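Local coordinates for protein backbone pilus subunit (Streptococcus pneumoniae, PDB 3RPK) that forms the backbone of the pneumococcal pilus as its major subunit, a chain of Ig-like domains that is presumably attached to the cell wall peptidoglycan, at residues H15-T20 with A48-G53; S136-I141 with V155-T160; A338-D343 with V356-D361. All coordinates share one frame; numbering follows the deposited sequence.

Contact 1 of 3, residues H15-T20 with A48-G53; sequences HKLLAT and AKEIAG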
loop_
_atom_site.group_PDB
_atom_site.type_symbol
_atom_site.label_atom_id
_atom_site.label_comp_id
_atom_site.label_asym_id
_atom_site.label_seq_id
_atom_site.Cartn_x
_atom_site.Cartn_y
_atom_site.Cartn_z
ATOM N N HIS A 15 -38.620 16.809 -2.746
ATOM C CA HIS A 15 -38.260 16.065 -3.948
ATOM C C HIS A 15 -36.891 15.456 -3.816
ATOM O O HIS A 15 -35.921 16.165 -3.571
ATOM C CB HIS A 15 -38.227 16.983 -5.161
ATOM C CG HIS A 15 -39.510 17.684 -5.441
ATOM N ND1 HIS A 15 -40.395 17.211 -6.390
ATOM C CD2 HIS A 15 -39.986 18.840 -4.932
ATOM C CE1 HIS A 15 -41.389 18.079 -6.414
ATOM N NE2 HIS A 15 -41.188 19.072 -5.545
ATOM N N LYS A 16 -36.801 14.150 -4.019
ATOM C CA LYS A 16 -35.530 13.443 -4.059
ATOM C C LYS A 16 -35.114 13.315 -5.552
ATOM O O LYS A 16 -35.906 12.901 -6.404
ATOM C CB LYS A 16 -35.639 12.067 -3.377
ATOM C CG LYS A 16 -34.381 11.210 -3.532
ATOM C CD LYS A 16 -33.389 11.474 -2.448
ATOM C CE LYS A 16 -32.124 10.721 -2.686
ATOM N NZ LYS A 16 -31.239 10.833 -1.494
ATOM N N LEU A 17 -33.890 13.703 -5.859
ATOM C CA LEU A 17 -33.378 13.631 -7.219
ATOM C C LEU A 17 -32.064 12.889 -7.270
ATOM O O LEU A 17 -31.306 12.879 -6.298
ATOM C CB LEU A 17 -33.139 15.038 -7.792
ATOM C CG LEU A 17 -34.277 16.056 -7.747
ATOM C CD1 LEU A 17 -33.738 17.443 -7.985
ATOM C CD2 LEU A 17 -35.412 15.712 -8.743
ATOM N N LEU A 18 -31.795 12.264 -8.421
ATOM C CA LEU A 18 -30.515 11.640 -8.706
ATOM C C LEU A 18 -30.048 12.371 -9.934
ATOM O O LEU A 18 -30.573 12.169 -11.033
ATOM C CB LEU A 18 -30.565 10.123 -8.901
ATOM C CG LEU A 18 -30.465 9.259 -7.639
ATOM C CD1 LEU A 18 -30.405 7.781 -8.009
ATOM C CD2 LEU A 18 -29.263 9.655 -6.743
ATOM N N ALA A 19 -29.189 13.355 -9.706
ATOM C CA ALA A 19 -28.669 14.201 -10.759
ATOM C C ALA A 19 -27.188 14.413 -10.590
ATOM O O ALA A 19 -26.598 14.072 -9.558
ATOM C CB ALA A 19 -29.404 15.535 -10.764
ATOM N N THR A 20 -26.586 14.956 -11.624
ATOM C CA THR A 20 -25.175 15.268 -11.652
ATOM C C THR A 20 -25.047 16.633 -10.978
ATOM O O THR A 20 -26.048 17.339 -10.848
ATOM C CB THR A 20 -24.709 15.341 -13.131
ATOM O OG1 THR A 20 -25.139 16.572 -13.717
ATOM C CG2 THR A 20 -25.223 14.189 -13.972
ATOM N N ALA A 48 -31.478 14.725 -15.218
ATOM C CA ALA A 48 -31.842 14.648 -13.794
ATOM C C ALA A 48 -33.127 13.848 -13.610
ATOM O O ALA A 48 -34.116 14.106 -14.282
ATOM C CB ALA A 48 -32.016 16.048 -13.216
ATOM N N LYS A 49 -33.109 12.863 -12.735
ATOM C CA LYS A 49 -34.297 12.049 -12.519
ATOM C C LYS A 49 -34.820 12.096 -11.092
ATOM O O LYS A 49 -34.037 12.100 -10.136
ATOM C CB LYS A 49 -34.141 10.628 -13.063
ATOM C CG LYS A 49 -33.019 9.814 -12.455
ATOM C CD LYS A 49 -32.366 8.932 -13.503
ATOM C CE LYS A 49 -31.104 9.549 -14.065
ATOM N NZ LYS A 49 -30.423 8.638 -15.018
ATOM N N GLU A 50 -36.156 12.223 -10.968
ATOM C CA GLU A 50 -36.868 12.310 -9.700
ATOM C C GLU A 50 -37.155 10.891 -9.237
ATOM O O GLU A 50 -37.486 10.002 -10.043
ATOM C CB GLU A 50 -38.156 13.144 -9.837
ATOM C CG GLU A 50 -38.597 13.802 -8.537
ATOM C CD GLU A 50 -39.711 14.829 -8.631
ATOM O OE1 GLU A 50 -40.504 14.931 -7.666
ATOM O OE2 GLU A 50 -39.793 15.536 -9.660
ATOM N N ILE A 51 -36.982 10.674 -7.934
ATOM C CA ILE A 51 -37.123 9.363 -7.349
ATOM C C ILE A 51 -38.207 9.293 -6.318
ATOM O O ILE A 51 -38.297 10.145 -5.444
ATOM C CB ILE A 51 -35.728 8.860 -6.890
ATOM C CG1 ILE A 51 -34.994 8.200 -8.073
ATOM C CG2 ILE A 51 -35.803 7.874 -5.740
ATOM C CD1 ILE A 51 -34.055 9.033 -8.774
ATOM N N ALA A 52 -39.035 8.251 -6.440
ATOM C CA ALA A 52 -40.138 7.899 -5.557
ATOM C C ALA A 52 -39.685 6.835 -4.548
ATOM O O ALA A 52 -38.738 6.086 -4.811
ATOM C CB ALA A 52 -41.287 7.355 -6.384
ATOM N N GLY A 53 -40.391 6.762 -3.422
ATOM C CA GLY A 53 -40.138 5.792 -2.362
ATOM C C GLY A 53 -39.133 6.245 -1.330
ATOM O O GLY A 53 -38.682 5.440 -0.516
#
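Glu50 reaches His15 because its CG stands opposite the backbone N (chi1 -154°) and the chain beyond runs extended, while the His15 ring lies beside its own backbone N (chi1 -58°). The result is a His-carboxylate hydrogen bond, His15 ND1 to Glu50 OE1 at 2.6 Å: the acceptor lies close to the ring plane, but the N-H meets OE1 from above the carboxylate plane, and the two planes are 70° apart. His154 takes the NE2 side of the ring, and Tyr156 stacks on it. On the same face of the sheet, Leu17 CD2 rests against Glu50 CG at 3.7 Å. These groups decorate an antiparallel strand pair, 16-18 with 49-51, in a mixed sheet of the N-terminal Ig-like domain. Leu18 and Lys49 are a hydrogen-bonded pair, with Leu18 N to Lys49 O at 2.8 Å and Lys49 N to Leu18 O at 3.1 Å. On the other face, Ile51 CD1 packs across Leu18 CB at 3.7 Å. Lys16 starts on that face too, but its chain bends at chi2 and carries NZ away to a salt bridge with Glu118. Beyond the paired strands, Ala19 CB meets Ala48 CB at 3.6 Å.

Contact 2 of 3, residues S136-I141 with V155-T160; sequences SKAVPI and VYPKNT
The flat amide of Asn159 lies beneath the carbonyl of Ser136: Ser136 O sits over one face, 3.6 Å from Asn159 CG and nearly as close to the two ends of the group. The methyl of Ala138 comes in beside the oxygen end, close to the amide plane, with CB 3.8 Å from Asn159 OD1. ND2 is hydrogen-bonded to Leu17 O and OD1 to Lys16 NZ; together these fix which way the amide is turned.

Next along the chain, Thr160 grips Lys137 O twice. Its backbone N gives a nearly straight bond of 2.8 Å to that oxygen, and its OG1, placed between the backbone N and the carbonyl carbon (chi1 62°), adds a second. Ser136 OG lies 3.0 Å from Thr160 OG1, so the two hydroxyls and the carbonyl form a small polar cluster. One backbone bond follows on the other side of Ala138, Val139 N to Lys158 O at 2.7 Å with the donor in the carbonyl plane. Together with Thr160 N it makes a single bridge rather than a run of strand pairing. The far end is apolar: Ile141 lays CG1 and CD1 across the CB-CG side of the Pro157 ring, with CG1 3.4 Å from Pro157 CB, while its CG2 branch meets Val155 CG2 at 3.6 Å.

Lys16 NZ is hydrogen-bonded to Ser136 O as well as to Asn159 OD1, and it also forms a salt bridge to Glu118. A lysine, an asparagine and an acidic residue gathered in this way are consistent with the site of the intramolecular isopeptide bonds of Gram-positive pilin domains, although here Lys16 NZ and Asn159 CG stand 3.7 Å apart and are not joined.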
loop_
_atom_site.group_PDB
_atom_site.type_symbol
_atom_site.label_atom_id
_atom_site.label_comp_id
_atom_site.label_asym_id
_atom_site.label_seq_id
_atom_site.Cartn_x
_atom_site.Cartn_y
_atom_site.Cartn_z
ATOM N N SER A 136 -27.342 7.759 -3.125
ATOM C CA SER A 136 -26.761 8.328 -1.918
ATOM C C SER A 136 -27.848 9.055 -1.129
ATOM O O SER A 136 -28.680 9.734 -1.745
ATOM C CB SER A 136 -25.653 9.310 -2.288
ATOM O OG SER A 136 -24.594 9.242 -1.349
ATOM N N LYS A 137 -27.843 8.919 0.226
ATOM C CA LYS A 137 -28.784 9.584 1.137
ATOM C C LYS A 137 -28.653 11.104 1.009
ATOM O O LYS A 137 -27.589 11.578 0.645
ATOM C CB LYS A 137 -28.594 9.115 2.597
ATOM C CG LYS A 137 -27.176 9.268 3.144
ATOM C CD LYS A 137 -27.048 8.909 4.616
ATOM C CE LYS A 137 -27.386 7.477 4.982
ATOM N NZ LYS A 137 -26.562 6.494 4.230
ATOM N N ALA A 138 -29.724 11.864 1.259
ATOM C CA ALA A 138 -29.683 13.316 1.119
ATOM C C ALA A 138 -29.056 14.053 2.287
ATOM O O ALA A 138 -29.142 13.626 3.451
ATOM C CB ALA A 138 -31.074 13.853 0.866
ATOM N N VAL A 139 -28.475 15.216 1.967
ATOM C CA VAL A 139 -27.891 16.125 2.941
ATOM C C VAL A 139 -29.091 16.652 3.728
ATOM O O VAL A 139 -30.094 16.984 3.077
ATOM C CB VAL A 139 -27.062 17.242 2.228
ATOM C CG1 VAL A 139 -26.890 18.484 3.093
ATOM C CG2 VAL A 139 -25.702 16.712 1.805
ATOM N N PRO A 140 -29.071 16.635 5.096
ATOM C CA PRO A 140 -30.239 17.144 5.862
ATOM C C PRO A 140 -30.644 18.584 5.470
ATOM O O PRO A 140 -29.779 19.432 5.176
ATOM C CB PRO A 140 -29.813 17.018 7.335
ATOM C CG PRO A 140 -28.661 16.119 7.327
ATOM C CD PRO A 140 -27.971 16.263 6.005
ATOM N N ILE A 141 -31.976 18.817 5.394
ATOM C CA ILE A 141 -32.589 20.078 4.961
ATOM C C ILE A 141 -32.933 20.941 6.168
ATOM O O ILE A 141 -33.836 20.595 6.931
ATOM C CB ILE A 141 -33.840 19.802 4.079
ATOM C CG1 ILE A 141 -33.515 18.953 2.858
ATOM C CG2 ILE A 141 -34.523 21.062 3.666
ATOM C CD1 ILE A 141 -33.959 17.462 3.020
ATOM N N VAL A 155 -38.982 21.699 -1.850
ATOM C CA VAL A 155 -37.596 21.673 -1.437
ATOM C C VAL A 155 -36.821 20.574 -2.171
ATOM O O VAL A 155 -37.315 19.451 -2.308
ATOM C CB VAL A 155 -37.397 21.801 0.108
ATOM C CG1 VAL A 155 -37.936 20.595 0.869
ATOM C CG2 VAL A 155 -35.940 22.073 0.464
ATOM N N TYR A 156 -35.672 20.960 -2.758
ATOM C CA TYR A 156 -34.811 20.110 -3.590
ATOM C C TYR A 156 -33.443 19.885 -2.915
ATOM O O TYR A 156 -32.485 20.609 -3.208
ATOM C CB TYR A 156 -34.659 20.738 -5.002
ATOM C CG TYR A 156 -35.962 20.822 -5.778
ATOM C CD1 TYR A 156 -36.345 19.809 -6.646
ATOM C CD2 TYR A 156 -36.829 21.900 -5.612
ATOM C CE1 TYR A 156 -37.546 19.878 -7.354
ATOM C CE2 TYR A 156 -38.051 21.960 -6.281
ATOM C CZ TYR A 156 -38.399 20.955 -7.171
ATOM O OH TYR A 156 -39.591 20.996 -7.873
ATOM N N PRO A 157 -33.320 18.915 -1.986
ATOM C CA PRO A 157 -32.031 18.724 -1.308
ATOM C C PRO A 157 -30.955 18.092 -2.176
ATOM O O PRO A 157 -31.262 17.413 -3.166
ATOM C CB PRO A 157 -32.372 17.822 -0.126
ATOM C CG PRO A 157 -33.588 17.094 -0.531
ATOM C CD PRO A 157 -34.337 17.964 -1.489
ATOM N N LYS A 158 -29.686 18.341 -1.793
ATOM C CA LYS A 158 -28.505 17.777 -2.432
ATOM C C LYS A 158 -28.243 16.471 -1.698
ATOM O O LYS A 158 -28.652 16.320 -0.541
ATOM C CB LYS A 158 -27.291 18.731 -2.365
ATOM C CG LYS A 158 -27.343 19.791 -1.251
ATOM C CD LYS A 158 -25.970 20.452 -1.003
ATOM C CE LYS A 158 -25.813 21.057 0.378
ATOM N NZ LYS A 158 -26.511 22.371 0.515
ATOM N N ASN A 159 -27.674 15.493 -2.404
ATOM C CA ASN A 159 -27.392 14.200 -1.809
ATOM C C ASN A 159 -25.981 14.242 -1.318
ATOM O O ASN A 159 -25.202 15.109 -1.723
ATOM C CB ASN A 159 -27.550 13.056 -2.816
ATOM C CG ASN A 159 -28.904 12.897 -3.463
ATOM O OD1 ASN A 159 -29.964 13.234 -2.748
ATOM N ND2 ASN A 159 -29.009 12.450 -4.615
ATOM N N THR A 160 -25.640 13.283 -0.458
ATOM C CA THR A 160 -24.314 13.126 0.108
ATOM C C THR A 160 -23.331 12.581 -0.941
ATOM O O THR A 160 -23.705 12.133 -2.031
ATOM C CB THR A 160 -24.360 12.285 1.377
ATOM O OG1 THR A 160 -24.834 10.979 1.046
ATOM C CG2 THR A 160 -25.220 12.928 2.486
#

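Contact 3 of 3, residues A338-D343 with V356-D361; sequences AEATFD and VTLTTD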
loop_
_atom_site.group_PDB
_atom_site.type_symbol
_atom_site.label_atom_id
_atom_site.label_comp_id
_atom_site.label_asym_id
_atom_site.label_seq_id
_atom_site.Cartn_x
_atom_site.Cartn_y
_atom_site.Cartn_z
ATOM N N ALA A 338 -2.880 23.372 10.893
ATOM C CA ALA A 338 -3.246 22.632 12.087
ATOM C C ALA A 338 -2.077 21.854 12.657
ATOM O O ALA A 338 -0.958 21.904 12.124
ATOM C CB ALA A 338 -4.384 21.674 11.766
ATOM N N GLU A 339 -2.342 21.118 13.748
ATOM C CA GLU A 339 -1.374 20.248 14.380
ATOM C C GLU A 339 -1.352 19.002 13.484
ATOM O O GLU A 339 -2.348 18.263 13.421
ATOM C CB GLU A 339 -1.852 19.905 15.797
ATOM C CG GLU A 339 -0.763 19.994 16.843
ATOM C CD GLU A 339 -1.137 19.348 18.160
ATOM O OE1 GLU A 339 -0.457 18.372 18.551
ATOM O OE2 GLU A 339 -2.118 19.805 18.792
ATOM N N ALA A 340 -0.273 18.836 12.713
ATOM C CA ALA A 340 -0.099 17.715 11.795
ATOM C C ALA A 340 0.446 16.524 12.573
ATOM O O ALA A 340 1.502 16.642 13.183
ATOM C CB ALA A 340 0.864 18.108 10.682
ATOM N N THR A 341 -0.281 15.396 12.591
ATOM C CA THR A 341 0.152 14.135 13.236
ATOM C C THR A 341 0.571 13.169 12.104
ATOM O O THR A 341 -0.051 13.145 11.033
ATOM C CB THR A 341 -0.982 13.525 14.114
ATOM O OG1 THR A 341 -1.432 14.492 15.057
ATOM C CG2 THR A 341 -0.565 12.260 14.850
ATOM N N PHE A 342 1.627 12.392 12.342
ATOM C CA PHE A 342 2.141 11.413 11.388
ATOM C C PHE A 342 2.384 10.099 12.089
ATOM O O PHE A 342 2.665 10.071 13.296
ATOM C CB PHE A 342 3.466 11.878 10.755
ATOM C CG PHE A 342 3.412 13.250 10.150
ATOM C CD1 PHE A 342 3.600 14.383 10.935
ATOM C CD2 PHE A 342 3.202 13.417 8.792
ATOM C CE1 PHE A 342 3.513 15.648 10.379
ATOM C CE2 PHE A 342 3.131 14.688 8.232
ATOM C CZ PHE A 342 3.256 15.790 9.033
ATOM N N ASP A 343 2.320 9.008 11.302
ATOM C CA ASP A 343 2.652 7.670 11.756
ATOM C C ASP A 343 3.970 7.277 11.091
ATOM O O ASP A 343 4.072 7.295 9.854
ATOM C CB ASP A 343 1.554 6.647 11.394
ATOM C CG ASP A 343 0.179 6.939 11.959
ATOM O OD1 ASP A 343 0.026 6.896 13.202
ATOM O OD2 ASP A 343 -0.764 7.164 11.150
ATOM N N VAL A 356 4.350 10.855 15.599
ATOM C CA VAL A 356 4.903 12.199 15.669
ATOM C C VAL A 356 3.820 13.219 15.394
ATOM O O VAL A 356 2.874 12.948 14.664
ATOM C CB VAL A 356 6.202 12.437 14.832
ATOM C CG1 VAL A 356 7.272 11.402 15.150
ATOM C CG2 VAL A 356 5.931 12.493 13.330
ATOM N N THR A 357 3.943 14.381 16.029
ATOM C CA THR A 357 3.035 15.518 15.899
ATOM C C THR A 357 3.875 16.789 15.708
ATOM O O THR A 357 4.818 17.034 16.466
ATOM C CB THR A 357 2.124 15.645 17.149
ATOM O OG1 THR A 357 2.936 15.769 18.322
ATOM C CG2 THR A 357 1.153 14.472 17.308
ATOM N N LEU A 358 3.567 17.565 14.675
ATOM C CA LEU A 358 4.227 18.839 14.466
ATOM C C LEU A 358 3.320 19.867 15.100
ATOM O O LEU A 358 2.140 19.930 14.737
ATOM C CB LEU A 358 4.351 19.182 12.978
ATOM C CG LEU A 358 5.431 18.491 12.153
ATOM C CD1 LEU A 358 5.301 18.855 10.686
ATOM C CD2 LEU A 358 6.809 18.858 12.622
ATOM N N THR A 359 3.830 20.671 16.047
ATOM C CA THR A 359 2.999 21.754 16.564
ATOM C C THR A 359 3.080 22.882 15.517
ATOM O O THR A 359 4.063 22.999 14.791
ATOM C CB THR A 359 3.389 22.197 17.960
ATOM O OG1 THR A 359 4.722 22.699 17.924
ATOM C CG2 THR A 359 3.237 21.089 18.980
ATOM N N THR A 360 2.035 23.679 15.430
ATOM C CA THR A 360 1.854 24.771 14.483
ATOM C C THR A 360 2.994 25.823 14.412
ATOM O O THR A 360 2.993 26.664 13.514
ATOM C CB THR A 360 0.409 25.262 14.597
ATOM O OG1 THR A 360 -0.081 25.634 13.316
ATOM C CG2 THR A 360 0.200 26.311 15.671
ATOM N N ASP A 361 3.983 25.727 15.321
ATOM C CA ASP A 361 5.176 26.576 15.420
ATOM C C ASP A 361 6.438 25.869 14.860
ATOM O O ASP A 361 7.431 26.526 14.526
ATOM C CB ASP A 361 5.400 27.042 16.887
ATOM C CG ASP A 361 5.125 26.016 17.998
ATOM O OD1 ASP A 361 3.918 25.780 18.318
ATOM O OD2 ASP A 361 6.112 25.508 18.601
#
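This is the pairing of two strands of a beta hairpin, 340-346 with 352-358, in an antiparallel three-stranded sheet of an Ig-like domain; strand 352-358 is an edge strand and 376-381 flanks 340-346 on its other side. Ala340 with Leu358 and Phe342 with Val356 are hydrogen-bonded pairs, and Thr341 with Thr357 is the non-hydrogen-bonded pair between them. The Phe342-Val356 pair has both its bonds, Phe342 N to Val356 O at 2.7 Å and Val356 N to Phe342 O at 3.0 Å. In the other, Leu358 N to Ala340 O is straight, whereas the return bond from Ala340 N to Leu358 O is weak and bent, as the pairing gives out toward Glu339.

The two faces differ in character. Phe342, Val356 and Leu358 point inward, toward strands 320-328 and 364-367 of the facing sheet, as expected of a beta sandwich. Phe342 CG turns to the backbone N side (chi1 -53°), which lays the ring along the hairpin: Val356 CG2 touches Phe342 CB at 3.6 Å, while Leu358 CD1 meets the far end of the ring, 3.7 Å from Phe342 CE1. Both methyls approach the ring obliquely. On the outer face the two threonines lie side by side, pointing the same way, with Thr341 OG1 3.4 Å from the Thr357 CG2 methyl.

In the fold
Along the chain the three contacts follow in series, each closing before the next opens. Contacts 1 and 2 are neighbours in the N-terminal domain, their centres 10 Å apart. They share strand 11-18, which pairs with strand 49-51 in contact 1 and, in parallel, with strand 152-155 leading into contact 2; Lys16 and Leu17 of the first reach Ser136 and Asn159 of the second. Contact 3 lies in a later domain, with another domain between, its centre about 43 Å from that of contact 1 and 35 Å from that of contact 2, and touches neither. Together they sample sheets of two separate Ig-like domains, consistent with an elongated, multidomain pilus subunit.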